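Local coordinates for protein putative N-acetylmuramoyl-L-alanine amidase (Neisseria meningitidis MC58, PDB 3CZX) that probably hydrolyses, as a zinc-dependent amidase, the bond between N-acetylmuramoyl residues and L-amino acids in cell-wall glycopeptides, at residues K4-T9 / M175-A180; A27-D32 / T153-F158; A38-N43 / A168-I173; K99-V104 / G140-E145. One frame throughout, in Å; residues are numbered along the deposited sequence.

Contact 1 of 4, residues K4-T9 / M175-A180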
loop_
_atom_site.group_PDB
_atom_site.type_symbol
_atom_site.label_atom_id
_atom_site.label_comp_id
_atom_site.label_asym_id
_atom_site.label_seq_id
_atom_site.Cartn_x
_atom_site.Cartn_y
_atom_site.Cartn_z
ATOM N N LYS A 4 21.677 -14.445 1.534
ATOM C CA LYS A 4 21.759 -12.996 1.413
ATOM C C LYS A 4 20.772 -12.296 2.360
ATOM O O LYS A 4 19.805 -12.873 2.728
ATOM C CB LYS A 4 21.550 -12.575 -0.021
ATOM C CG LYS A 4 22.580 -13.131 -0.996
ATOM C CD LYS A 4 23.817 -12.368 -1.135
ATOM C CE LYS A 4 24.703 -12.902 -2.276
ATOM N NZ LYS A 4 25.015 -11.838 -3.312
ATOM N N ILE A 5 21.104 -11.091 2.767
ATOM C CA ILE A 5 20.253 -10.272 3.625
ATOM C C ILE A 5 20.012 -8.933 2.926
ATOM O O ILE A 5 20.962 -8.214 2.579
ATOM C CB ILE A 5 20.906 -10.020 4.972
ATOM C CG1 ILE A 5 21.110 -11.350 5.714
ATOM C CG2 ILE A 5 20.084 -9.071 5.787
ATOM C CD1 ILE A 5 21.693 -11.176 7.125
ATOM N N ILE A 6 18.735 -8.622 2.724
ATOM C CA ILE A 6 18.323 -7.358 2.126
ATOM C C ILE A 6 17.783 -6.505 3.267
ATOM O O ILE A 6 16.921 -6.975 4.015
ATOM C CB ILE A 6 17.214 -7.586 1.103
ATOM C CG1 ILE A 6 17.700 -8.490 -0.038
ATOM C CG2 ILE A 6 16.717 -6.263 0.499
ATOM C CD1 ILE A 6 16.689 -9.465 -0.501
ATOM N N CYS A 7 18.259 -5.281 3.394
ATOM C CA CYS A 7 17.760 -4.320 4.378
ATOM C C CYS A 7 16.939 -3.278 3.632
ATOM O O CYS A 7 17.412 -2.706 2.655
ATOM C CB CYS A 7 18.916 -3.646 5.137
ATOM S SG CYS A 7 18.460 -2.239 6.170
ATOM N N LEU A 8 15.692 -3.077 4.057
ATOM C CA LEU A 8 14.853 -2.033 3.506
ATOM C C LEU A 8 14.317 -1.145 4.618
ATOM O O LEU A 8 13.708 -1.678 5.580
ATOM C CB LEU A 8 13.661 -2.655 2.773
ATOM C CG LEU A 8 13.939 -3.601 1.602
ATOM C CD1 LEU A 8 12.635 -4.113 1.037
ATOM C CD2 LEU A 8 14.775 -2.968 0.446
ATOM N N THR A 9 14.499 0.168 4.494
ATOM C CA THR A 9 13.897 1.093 5.456
ATOM C C THR A 9 13.181 2.208 4.765
ATOM O O THR A 9 13.260 2.337 3.553
ATOM C CB THR A 9 14.981 1.617 6.418
ATOM O OG1 THR A 9 15.958 2.342 5.692
ATOM C CG2 THR A 9 15.650 0.403 7.134
HETATM N N MSE A 175 16.380 -10.682 -9.118
HETATM C CA MSE A 175 17.160 -11.079 -10.317
HETATM C C MSE A 175 18.668 -10.857 -10.119
HETATM O O MSE A 175 19.509 -11.710 -10.485
HETATM C CB MSE A 175 16.650 -10.337 -11.543
HETATM C CG MSE A 175 17.483 -10.470 -12.784
HETATM SE SE MSE A 175 17.170 -12.218 -13.587
HETATM C CE MSE A 175 15.496 -11.763 -14.467
ATOM N N GLU A 176 19.025 -9.727 -9.520
ATOM C CA GLU A 176 20.439 -9.397 -9.337
ATOM C C GLU A 176 21.104 -10.376 -8.377
ATOM O O GLU A 176 22.287 -10.661 -8.497
ATOM C CB GLU A 176 20.556 -7.957 -8.851
ATOM C CG GLU A 176 21.942 -7.455 -8.581
ATOM C CD GLU A 176 22.801 -7.293 -9.827
ATOM O OE1 GLU A 176 22.326 -7.503 -10.964
ATOM O OE2 GLU A 176 23.994 -6.925 -9.647
ATOM N N LEU A 177 20.329 -10.876 -7.428
ATOM C CA LEU A 177 20.771 -11.871 -6.446
ATOM C C LEU A 177 20.723 -13.291 -7.016
ATOM O O LEU A 177 21.244 -14.229 -6.403
ATOM C CB LEU A 177 19.892 -11.813 -5.210
ATOM C CG LEU A 177 19.983 -10.493 -4.444
ATOM C CD1 LEU A 177 19.000 -10.472 -3.294
ATOM C CD2 LEU A 177 21.404 -10.269 -3.958
ATOM N N GLY A 178 20.100 -13.452 -8.177
ATOM C CA GLY A 178 19.900 -14.758 -8.805
ATOM C C GLY A 178 18.861 -15.623 -8.127
ATOM O O GLY A 178 18.931 -16.862 -8.211
ATOM N N ALA A 179 17.888 -14.997 -7.455
ATOM C CA ALA A 179 16.817 -15.710 -6.770
ATOM C C ALA A 179 15.660 -15.950 -7.703
ATOM O O ALA A 179 15.098 -15.003 -8.278
ATOM C CB ALA A 179 16.323 -14.925 -5.546
ATOM N N ALA A 180 15.281 -17.217 -7.834
ATOM C CA ALA A 180 14.126 -17.575 -8.637
ATOM C C ALA A 180 12.863 -17.486 -7.788
ATOM O O ALA A 180 12.926 -17.617 -6.555
ATOM C CB ALA A 180 14.298 -18.975 -9.195
#
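L177, in the last turn of helix 152-177, turns its two methyl groups to different partners on the N-terminal segment K4-T9. The apolar part of the contact is its CD1 branch, which rests against the outer end of I6, with L177 CD1 3.8 Å from I6 CD1. I6 CG1 follows at 4.0 Å from L177 CD1, so the methyl lies along the last bond of the isoleucine. I6 carries CG1 anti to its own carbonyl carbon (chi1 -61°), which sends the longer branch out from the strand to the helix. The polar end of K4 supplies the second kind of contact. Its chain bends at chi2 (-86°), and the ammonium nitrogen NZ arrives 4.0 Å from L177 CD2, a van der Waals approach of a charged tip to a methyl. No hydrogen bond joins the two segments. Backbone bonds serve each segment separately: G178, at positive phi, ends the helix in a Schellman motif, its N donating to M175 O at 3.0 Å. On the strand side, I6 bonds through its backbone to T48 and K50, while L41 of helix 26-45 packs on its side chain. W101 of helix 99-113 also touches L177, which therefore sits between the first strand and a second helix. The contact is partly buried and lies away from the zinc site. The C-terminal end of the last long helix lies against strand 6-10, which runs between the parallel strands 49-51 and 73-77: helix-on-sheet packing in the alpha/beta fold of this Amidase_3 family member.

Contact 2 of 4, residues A27-D32 / T153-F158; sequences ADLAQD and TDLALF
L29 meets both L155 and F158 with its branched end, reaching from helix 26-45 to the N-terminal part of helix 152-177. Its CB leaves the backbone in the direction of the other helix, and CG stands anti to the carbonyl carbon (chi1 -60°), which carries the fork on across the gap. At CG the chain divides. Methyl CD1 meets the corresponding methyl of L155, the two CD1 atoms being 3.9 Å apart. These leucines cross at about a right angle and meet through this one methyl pair. Methyl CD2 goes to the aromatic ring, 3.8 Å from F158 CE2 and 4.1 Å from F158 CD2, and approaches that side of the ring obliquely. F158 runs past L29 in the opposite direction. The nearest alpha carbons, those of L29 and F158, remain 9.4 Å apart, so side chains alone bridge the helices. All three touching residues are buried, and no hydrogen bond crosses between them. The L29 side chain is about 6 Å from that of the zinc ligand E26, at the start of its own helix. I149, in a loop, also packs on L29, and F147 stacks on the ring of F158. D32, a turn further along helix 26-45, forms salt bridges to K162 of its own chain and K162 of the second subunit, and its OD1 is hydrogen-bonded to W163 NE1 of the second subunit. The contact thus joins two long helices beside the dimer interface.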
loop_
_atom_site.group_PDB
_atom_site.type_symbol
_atom_site.label_atom_id
_atom_site.label_comp_id
_atom_site.label_asym_id
_atom_site.label_seq_id
_atom_site.Cartn_x
_atom_site.Cartn_y
_atom_site.Cartn_z
ATOM N N ALA A 27 6.678 10.543 4.004
ATOM C CA ALA A 27 6.754 9.477 5.005
ATOM C C ALA A 27 5.828 8.320 4.629
ATOM O O ALA A 27 6.150 7.138 4.867
ATOM C CB ALA A 27 6.395 10.000 6.365
ATOM N N ASP A 28 4.675 8.666 4.064
ATOM C CA ASP A 28 3.635 7.680 3.768
ATOM C C ASP A 28 4.029 6.953 2.509
ATOM O O ASP A 28 3.810 5.736 2.407
ATOM C CB ASP A 28 2.280 8.389 3.591
ATOM C CG ASP A 28 1.821 9.102 4.870
ATOM O OD1 ASP A 28 2.281 8.740 5.979
ATOM O OD2 ASP A 28 0.982 10.024 4.743
ATOM N N LEU A 29 4.513 7.695 1.502
ATOM C CA LEU A 29 4.953 7.071 0.237
ATOM C C LEU A 29 6.147 6.133 0.490
ATOM O O LEU A 29 6.245 5.029 -0.120
ATOM C CB LEU A 29 5.295 8.139 -0.819
ATOM C CG LEU A 29 4.154 9.084 -1.222
ATOM C CD1 LEU A 29 4.638 10.330 -2.039
ATOM C CD2 LEU A 29 3.101 8.307 -1.976
ATOM N N ALA A 30 7.051 6.540 1.382
ATOM C CA ALA A 30 8.226 5.741 1.706
ATOM C C ALA A 30 7.831 4.451 2.458
ATOM O O ALA A 30 8.372 3.365 2.175
ATOM C CB ALA A 30 9.237 6.588 2.502
ATOM N N GLN A 31 6.907 4.553 3.413
ATOM C CA GLN A 31 6.320 3.409 4.090
ATOM C C GLN A 31 5.738 2.430 3.053
ATOM O O GLN A 31 5.997 1.236 3.139
ATOM C CB GLN A 31 5.239 3.882 5.080
ATOM C CG GLN A 31 4.368 2.809 5.644
ATOM C CD GLN A 31 3.319 3.346 6.582
ATOM O OE1 GLN A 31 2.833 4.461 6.381
ATOM N NE2 GLN A 31 2.982 2.574 7.624
ATOM N N ASP A 32 4.978 2.928 2.088
ATOM C CA ASP A 32 4.373 2.048 1.088
ATOM C C ASP A 32 5.480 1.353 0.303
ATOM O O ASP A 32 5.417 0.137 0.059
ATOM C CB ASP A 32 3.510 2.797 0.082
ATOM C CG ASP A 32 2.111 3.112 0.609
ATOM O OD1 ASP A 32 1.761 2.587 1.693
ATOM O OD2 ASP A 32 1.418 3.904 -0.079
ATOM N N THR A 153 2.658 15.414 -11.993
ATOM C CA THR A 153 2.446 14.400 -13.030
ATOM C C THR A 153 3.127 13.086 -12.641
ATOM O O THR A 153 2.495 12.011 -12.684
ATOM C CB THR A 153 2.964 14.885 -14.418
ATOM O OG1 THR A 153 2.127 15.977 -14.853
ATOM C CG2 THR A 153 2.905 13.754 -15.460
ATOM N N ASP A 154 4.404 13.152 -12.244
ATOM C CA ASP A 154 5.111 11.909 -11.828
ATOM C C ASP A 154 4.482 11.276 -10.569
ATOM O O ASP A 154 4.347 10.075 -10.451
ATOM C CB ASP A 154 6.576 12.190 -11.521
ATOM C CG ASP A 154 7.340 12.714 -12.714
ATOM O OD1 ASP A 154 6.871 12.572 -13.862
ATOM O OD2 ASP A 154 8.422 13.294 -12.462
ATOM N N LEU A 155 4.078 12.125 -9.630
ATOM C CA LEU A 155 3.405 11.671 -8.436
ATOM C C LEU A 155 2.083 10.966 -8.780
ATOM O O LEU A 155 1.738 9.913 -8.198
ATOM C CB LEU A 155 3.160 12.851 -7.473
ATOM C CG LEU A 155 2.302 12.558 -6.236
ATOM C CD1 LEU A 155 2.814 11.426 -5.334
ATOM C CD2 LEU A 155 2.062 13.813 -5.428
ATOM N N ALA A 156 1.322 11.527 -9.704
ATOM C CA ALA A 156 0.080 10.847 -10.154
ATOM C C ALA A 156 0.393 9.480 -10.745
ATOM O O ALA A 156 -0.359 8.533 -10.501
ATOM C CB ALA A 156 -0.673 11.700 -11.188
ATOM N N LEU A 157 1.442 9.391 -11.542
ATOM C CA LEU A 157 1.823 8.098 -12.152
ATOM C C LEU A 157 2.185 7.110 -11.086
ATOM O O LEU A 157 1.751 5.949 -11.150
ATOM C CB LEU A 157 2.985 8.284 -13.137
ATOM C CG LEU A 157 3.267 7.006 -13.942
ATOM C CD1 LEU A 157 2.109 6.707 -14.864
ATOM C CD2 LEU A 157 4.527 7.256 -14.743
ATOM N N PHE A 158 2.953 7.560 -10.093
ATOM C CA PHE A 158 3.360 6.702 -8.979
ATOM C C PHE A 158 2.113 6.193 -8.271
ATOM O O PHE A 158 2.006 5.026 -8.006
ATOM C CB PHE A 158 4.259 7.375 -7.968
ATOM C CG PHE A 158 4.614 6.489 -6.800
ATOM C CD1 PHE A 158 5.539 5.469 -6.928
ATOM C CD2 PHE A 158 3.961 6.613 -5.580
ATOM C CE1 PHE A 158 5.843 4.630 -5.844
ATOM C CE2 PHE A 158 4.281 5.758 -4.517
ATOM C CZ PHE A 158 5.224 4.764 -4.683
#

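Contact 3 of 4, residues A38-N43 / A168-I173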
loop_
_atom_site.group_PDB
_atom_site.type_symbol
_atom_site.label_atom_id
_atom_site.label_comp_id
_atom_site.label_asym_id
_atom_site.label_seq_id
_atom_site.Cartn_x
_atom_site.Cartn_y
_atom_site.Cartn_z
ATOM N N ALA A 38 9.216 -5.157 0.377
ATOM C CA ALA A 38 9.563 -6.187 1.385
ATOM C C ALA A 38 8.632 -7.382 1.243
ATOM O O ALA A 38 9.077 -8.552 1.223
ATOM C CB ALA A 38 9.482 -5.608 2.781
ATOM N N SER A 39 7.331 -7.096 1.144
ATOM C CA SER A 39 6.345 -8.183 1.079
ATOM C C SER A 39 6.536 -9.086 -0.154
ATOM O O SER A 39 6.379 -10.300 -0.041
ATOM C CB SER A 39 4.930 -7.624 1.101
ATOM O OG SER A 39 4.661 -6.930 -0.089
ATOM N N ILE A 40 6.903 -8.508 -1.298
ATOM C CA ILE A 40 7.106 -9.251 -2.537
ATOM C C ILE A 40 8.393 -10.076 -2.443
ATOM O O ILE A 40 8.451 -11.239 -2.876
ATOM C CB ILE A 40 7.102 -8.327 -3.774
ATOM C CG1 ILE A 40 5.702 -7.702 -3.946
ATOM C CG2 ILE A 40 7.493 -9.098 -5.037
ATOM C CD1 ILE A 40 5.556 -6.665 -5.050
ATOM N N LEU A 41 9.450 -9.486 -1.890
ATOM C CA LEU A 41 10.696 -10.244 -1.744
ATOM C C LEU A 41 10.463 -11.463 -0.842
ATOM O O LEU A 41 10.955 -12.557 -1.130
ATOM C CB LEU A 41 11.814 -9.334 -1.219
ATOM C CG LEU A 41 12.395 -8.313 -2.204
ATOM C CD1 LEU A 41 13.236 -7.321 -1.474
ATOM C CD2 LEU A 41 13.206 -8.962 -3.353
ATOM N N ARG A 42 9.712 -11.270 0.228
ATOM C CA ARG A 42 9.359 -12.393 1.142
ATOM C C ARG A 42 8.383 -13.382 0.500
ATOM O O ARG A 42 8.684 -14.599 0.437
ATOM C CB ARG A 42 8.832 -11.828 2.447
ATOM C CG ARG A 42 9.843 -11.113 3.228
ATOM C CD ARG A 42 9.230 -10.252 4.315
ATOM N NE ARG A 42 10.173 -9.782 5.294
ATOM C CZ ARG A 42 9.994 -8.744 6.114
ATOM N NH1 ARG A 42 8.858 -8.026 6.103
ATOM N NH2 ARG A 42 10.926 -8.412 6.976
ATOM N N ASN A 43 7.250 -12.902 -0.025
ATOM C CA ASN A 43 6.222 -13.802 -0.638
ATOM C C ASN A 43 6.602 -14.531 -1.878
ATOM O O ASN A 43 6.408 -15.756 -1.972
ATOM C CB ASN A 43 4.951 -13.029 -0.996
ATOM C CG ASN A 43 4.313 -12.391 0.191
ATOM O OD1 ASN A 43 4.604 -12.758 1.325
ATOM N ND2 ASN A 43 3.426 -11.419 -0.058
ATOM N N ALA A 168 8.329 -4.205 -9.741
ATOM C CA ALA A 168 9.517 -4.056 -10.629
ATOM C C ALA A 168 10.803 -3.963 -9.776
ATOM O O ALA A 168 11.830 -4.582 -10.093
ATOM C CB ALA A 168 9.386 -2.808 -11.572
ATOM N N ILE A 169 10.745 -3.192 -8.688
ATOM C CA ILE A 169 11.925 -3.017 -7.830
ATOM C C ILE A 169 12.303 -4.365 -7.175
ATOM O O ILE A 169 13.457 -4.814 -7.237
ATOM C CB ILE A 169 11.678 -1.915 -6.753
ATOM C CG1 ILE A 169 11.593 -0.528 -7.406
ATOM C CG2 ILE A 169 12.792 -1.947 -5.641
ATOM C CD1 ILE A 169 11.021 0.592 -6.458
ATOM N N ALA A 170 11.320 -5.011 -6.576
ATOM C CA ALA A 170 11.500 -6.310 -5.917
ATOM C C ALA A 170 12.058 -7.318 -6.933
ATOM O O ALA A 170 13.008 -8.057 -6.645
ATOM C CB ALA A 170 10.160 -6.778 -5.314
ATOM N N ASP A 171 11.431 -7.408 -8.098
ATOM C CA ASP A 171 11.868 -8.380 -9.112
ATOM C C ASP A 171 13.335 -8.154 -9.544
ATOM O O ASP A 171 14.089 -9.127 -9.809
ATOM C CB ASP A 171 10.970 -8.325 -10.348
ATOM C CG ASP A 171 9.602 -8.957 -10.139
ATOM O OD1 ASP A 171 9.385 -9.745 -9.173
ATOM O OD2 ASP A 171 8.725 -8.636 -10.966
ATOM N N ALA A 172 13.723 -6.881 -9.663
ATOM C CA ALA A 172 15.083 -6.513 -10.052
ATOM C C ALA A 172 16.100 -6.900 -8.971
ATOM O O ALA A 172 17.228 -7.311 -9.287
ATOM C CB ALA A 172 15.164 -5.012 -10.400
ATOM N N ILE A 173 15.732 -6.728 -7.698
ATOM C CA ILE A 173 16.587 -7.107 -6.591
ATOM C C ILE A 173 16.778 -8.610 -6.631
ATOM O O ILE A 173 17.893 -9.073 -6.646
ATOM C CB ILE A 173 16.026 -6.635 -5.212
ATOM C CG1 ILE A 173 16.036 -5.121 -5.085
ATOM C CG2 ILE A 173 16.811 -7.234 -4.045
ATOM C CD1 ILE A 173 15.224 -4.583 -3.910
#
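Two long helices of the alpha/beta fold, 26-45 and 152-177, pack together here, with I40 and L41 set against A170 and I173. The axes of the short segments approach to 8.8 Å and cross at -45°, both running in broadly the same direction. The small side chain of A170 permits the close meeting: the alpha carbons of L41 and A170 are 5.8 Å apart. A170 CB presses on the beta-branch of I40, 3.5 Å from I40 CG2, the methyl that stands anti to the isoleucine's backbone N. I40 CB is itself 3.8 Å from A170 CB, so the alanine methyl lies close to the root of the isoleucine as well as to its shorter branch. L41 passes A170 on another side of the same methyl, with L41 CG 4.1 Å from A170 CB. Its CD2 reaches A170 O at 3.4 Å, a methyl set against a backbone carbonyl of the facing helix. The same CD2 lies 4.1 Å from I173 CG2, one turn on, while L41 CD1 comes to 4.2 Å from I173 CD1. L41 and I173 cross at about a right angle, and each leucine methyl touches the isoleucine. The four touching residues are buried, and no hydrogen bond crosses between the segments. L41 also packs on L8 of strand 6-10 and on V49 of strand 49-51, so the sheet lies beside this helix pair. V37 touches A170 and I173 from within helix 26-45, and L105 of helix 99-113 closes on I173 from a third helix.

Contact 4 of 4, residues K99-V104 / G140-E145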
loop_
_atom_site.group_PDB
_atom_site.type_symbol
_atom_site.label_atom_id
_atom_site.label_comp_id
_atom_site.label_asym_id
_atom_site.label_seq_id
_atom_site.Cartn_x
_atom_site.Cartn_y
_atom_site.Cartn_z
ATOM N N LYS A 99 27.331 1.421 -6.789
ATOM C CA LYS A 99 26.891 1.997 -8.072
ATOM C C LYS A 99 26.039 1.018 -8.895
ATOM O O LYS A 99 24.967 1.378 -9.375
ATOM C CB LYS A 99 28.096 2.485 -8.878
ATOM C CG LYS A 99 27.768 2.949 -10.283
ATOM C CD LYS A 99 29.062 3.124 -11.092
ATOM C CE LYS A 99 29.763 4.337 -10.743
ATOM N NZ LYS A 99 30.775 4.536 -11.843
ATOM N N ARG A 100 26.493 -0.208 -9.034
ATOM C CA ARG A 100 25.744 -1.194 -9.776
ATOM C C ARG A 100 24.377 -1.390 -9.158
ATOM O O ARG A 100 23.396 -1.376 -9.877
ATOM C CB ARG A 100 26.526 -2.502 -9.837
ATOM C CG ARG A 100 25.767 -3.697 -10.303
ATOM C CD ARG A 100 25.177 -3.584 -11.635
ATOM N NE ARG A 100 24.568 -4.870 -11.982
ATOM C CZ ARG A 100 23.927 -5.109 -13.122
ATOM N NH1 ARG A 100 23.782 -4.140 -14.028
ATOM N NH2 ARG A 100 23.399 -6.306 -13.351
ATOM N N TRP A 101 24.285 -1.525 -7.836
ATOM C CA TRP A 101 22.971 -1.690 -7.219
ATOM C C TRP A 101 22.065 -0.498 -7.489
ATOM O O TRP A 101 20.892 -0.678 -7.800
ATOM C CB TRP A 101 23.078 -1.883 -5.718
ATOM C CG TRP A 101 23.209 -3.255 -5.299
ATOM C CD1 TRP A 101 24.274 -3.806 -4.674
ATOM C CD2 TRP A 101 22.222 -4.291 -5.414
ATOM N NE1 TRP A 101 24.022 -5.126 -4.383
ATOM C CE2 TRP A 101 22.762 -5.445 -4.828
ATOM C CE3 TRP A 101 20.919 -4.339 -5.925
ATOM C CZ2 TRP A 101 22.057 -6.660 -4.783
ATOM C CZ3 TRP A 101 20.212 -5.562 -5.875
ATOM C CH2 TRP A 101 20.790 -6.685 -5.296
ATOM N N CYS A 102 22.616 0.711 -7.381
ATOM C CA CYS A 102 21.843 1.953 -7.683
ATOM C C CYS A 102 21.296 1.923 -9.099
ATOM O O CYS A 102 20.157 2.374 -9.341
ATOM C CB CYS A 102 22.728 3.192 -7.476
ATOM S SG CYS A 102 23.103 3.498 -5.739
ATOM N N GLN A 103 22.105 1.412 -10.017
ATOM C CA GLN A 103 21.751 1.372 -11.439
ATOM C C GLN A 103 20.685 0.288 -11.699
ATOM O O GLN A 103 19.741 0.507 -12.473
ATOM C CB GLN A 103 22.995 1.179 -12.305
ATOM C CG GLN A 103 23.864 2.425 -12.302
ATOM C CD GLN A 103 25.201 2.283 -12.967
ATOM O OE1 GLN A 103 25.752 1.160 -13.099
ATOM N NE2 GLN A 103 25.760 3.422 -13.362
ATOM N N VAL A 104 20.809 -0.853 -11.024
ATOM C CA VAL A 104 19.796 -1.929 -11.115
ATOM C C VAL A 104 18.434 -1.399 -10.638
ATOM O O VAL A 104 17.418 -1.577 -11.315
ATOM C CB VAL A 104 20.205 -3.147 -10.255
ATOM C CG1 VAL A 104 19.066 -4.148 -10.101
ATOM C CG2 VAL A 104 21.439 -3.824 -10.847
ATOM N N GLY A 140 27.280 3.230 3.533
ATOM C CA GLY A 140 27.143 2.138 2.577
ATOM C C GLY A 140 25.718 1.659 2.318
ATOM O O GLY A 140 25.497 0.628 1.686
ATOM N N GLY A 141 24.745 2.405 2.814
ATOM C CA GLY A 141 23.359 2.197 2.418
ATOM C C GLY A 141 23.087 2.993 1.149
ATOM O O GLY A 141 23.883 3.852 0.749
ATOM N N ILE A 142 21.916 2.757 0.573
ATOM C CA ILE A 142 21.476 3.444 -0.665
ATOM C C ILE A 142 20.249 4.282 -0.326
ATOM O O ILE A 142 19.256 3.734 0.161
ATOM C CB ILE A 142 21.083 2.400 -1.719
ATOM C CG1 ILE A 142 22.281 1.494 -2.068
ATOM C CG2 ILE A 142 20.506 3.060 -3.011
ATOM C CD1 ILE A 142 21.890 0.312 -2.920
ATOM N N VAL A 143 20.343 5.588 -0.530
ATOM C CA VAL A 143 19.191 6.482 -0.383
ATOM C C VAL A 143 18.555 6.561 -1.749
ATOM O O VAL A 143 19.085 7.207 -2.656
ATOM C CB VAL A 143 19.623 7.875 0.138
ATOM C CG1 VAL A 143 18.455 8.898 0.089
ATOM C CG2 VAL A 143 20.196 7.739 1.529
ATOM N N PHE A 144 17.410 5.877 -1.904
ATOM C CA PHE A 144 16.744 5.766 -3.210
ATOM C C PHE A 144 15.601 6.752 -3.312
ATOM O O PHE A 144 14.684 6.705 -2.488
ATOM C CB PHE A 144 16.256 4.311 -3.418
ATOM C CG PHE A 144 15.765 3.989 -4.806
ATOM C CD1 PHE A 144 16.273 4.608 -5.920
ATOM C CD2 PHE A 144 14.805 3.001 -4.990
ATOM C CE1 PHE A 144 15.829 4.266 -7.204
ATOM C CE2 PHE A 144 14.379 2.675 -6.242
ATOM C CZ PHE A 144 14.868 3.298 -7.345
ATOM N N GLU A 145 15.673 7.610 -4.325
ATOM C CA GLU A 145 14.665 8.623 -4.609
ATOM C C GLU A 145 14.127 8.414 -6.007
ATOM O O GLU A 145 14.541 9.048 -6.968
ATOM C CB GLU A 145 15.267 10.013 -4.455
ATOM C CG GLU A 145 15.806 10.259 -3.071
ATOM C CD GLU A 145 16.264 11.673 -2.892
ATOM O OE1 GLU A 145 15.429 12.560 -2.673
ATOM O OE2 GLU A 145 17.466 11.893 -2.987
#
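Helix 99-113 lies against strand 142-145, with the alpha carbons of C102 and I142 7.2 Å apart as the nearest pair and no hydrogen bond between the segments. This is helix-on-sheet packing in an alpha/beta fold: the strand lies inside the mixed sheet, between strand 73-77, to which it is parallel, and the antiparallel strand 91-94. I142 points from the strand toward the helix and holds both halves of the contact with its two branches. The longer one, CG1 to CD1, extends to the base of the W101 side chain, whereas the indole itself leads off elsewhere and meets this methyl only obliquely. W101 also touches E176 of helix 152-177 and V73 of strand 73-77. CG2, the shorter branch, stands anti to the backbone N of I142 (chi1 -61°, measured to CG1) and faces the thiol of C102. The buried cysteine also touches A92 and S94, so its side chain is packed against strand 91-94 as well as I142. Just ahead of the strand, G140 at positive phi ends helix 134-138 in a Schellman motif, and G141 O accepts a hydrogen bond from S94 OG. The side chain of I142 is about 9 Å from that of the zinc ligand H78. The two close approaches are nearly equal: I142 CD1 to W101 CB at 3.7 Å and I142 CG2 to C102 SG at 3.8 Å.

Helix 152-177 runs through contacts 1, 2 and 3, meeting helix 26-45 twice and then the first strand, while contact 4 sets helix 99-113 on the same sheet as contact 1. Contacts 1 and 3 are about 8 Å apart between centres and touch, I6 CG2 lying 4.1 Å from L41 CD1. Contact 4 joins contact 1 through the salt bridge E176 OE1 to R100 NH2 at 2.9 Å, and meets contact 3 where I169 CD1 is 4.0 Å from F144 CE2. Contact 2 stands apart, its centre about 23 Å from that of contact 1. The L29 side chain is about 10 Å from the zinc ion, and that of I142 about 13 Å.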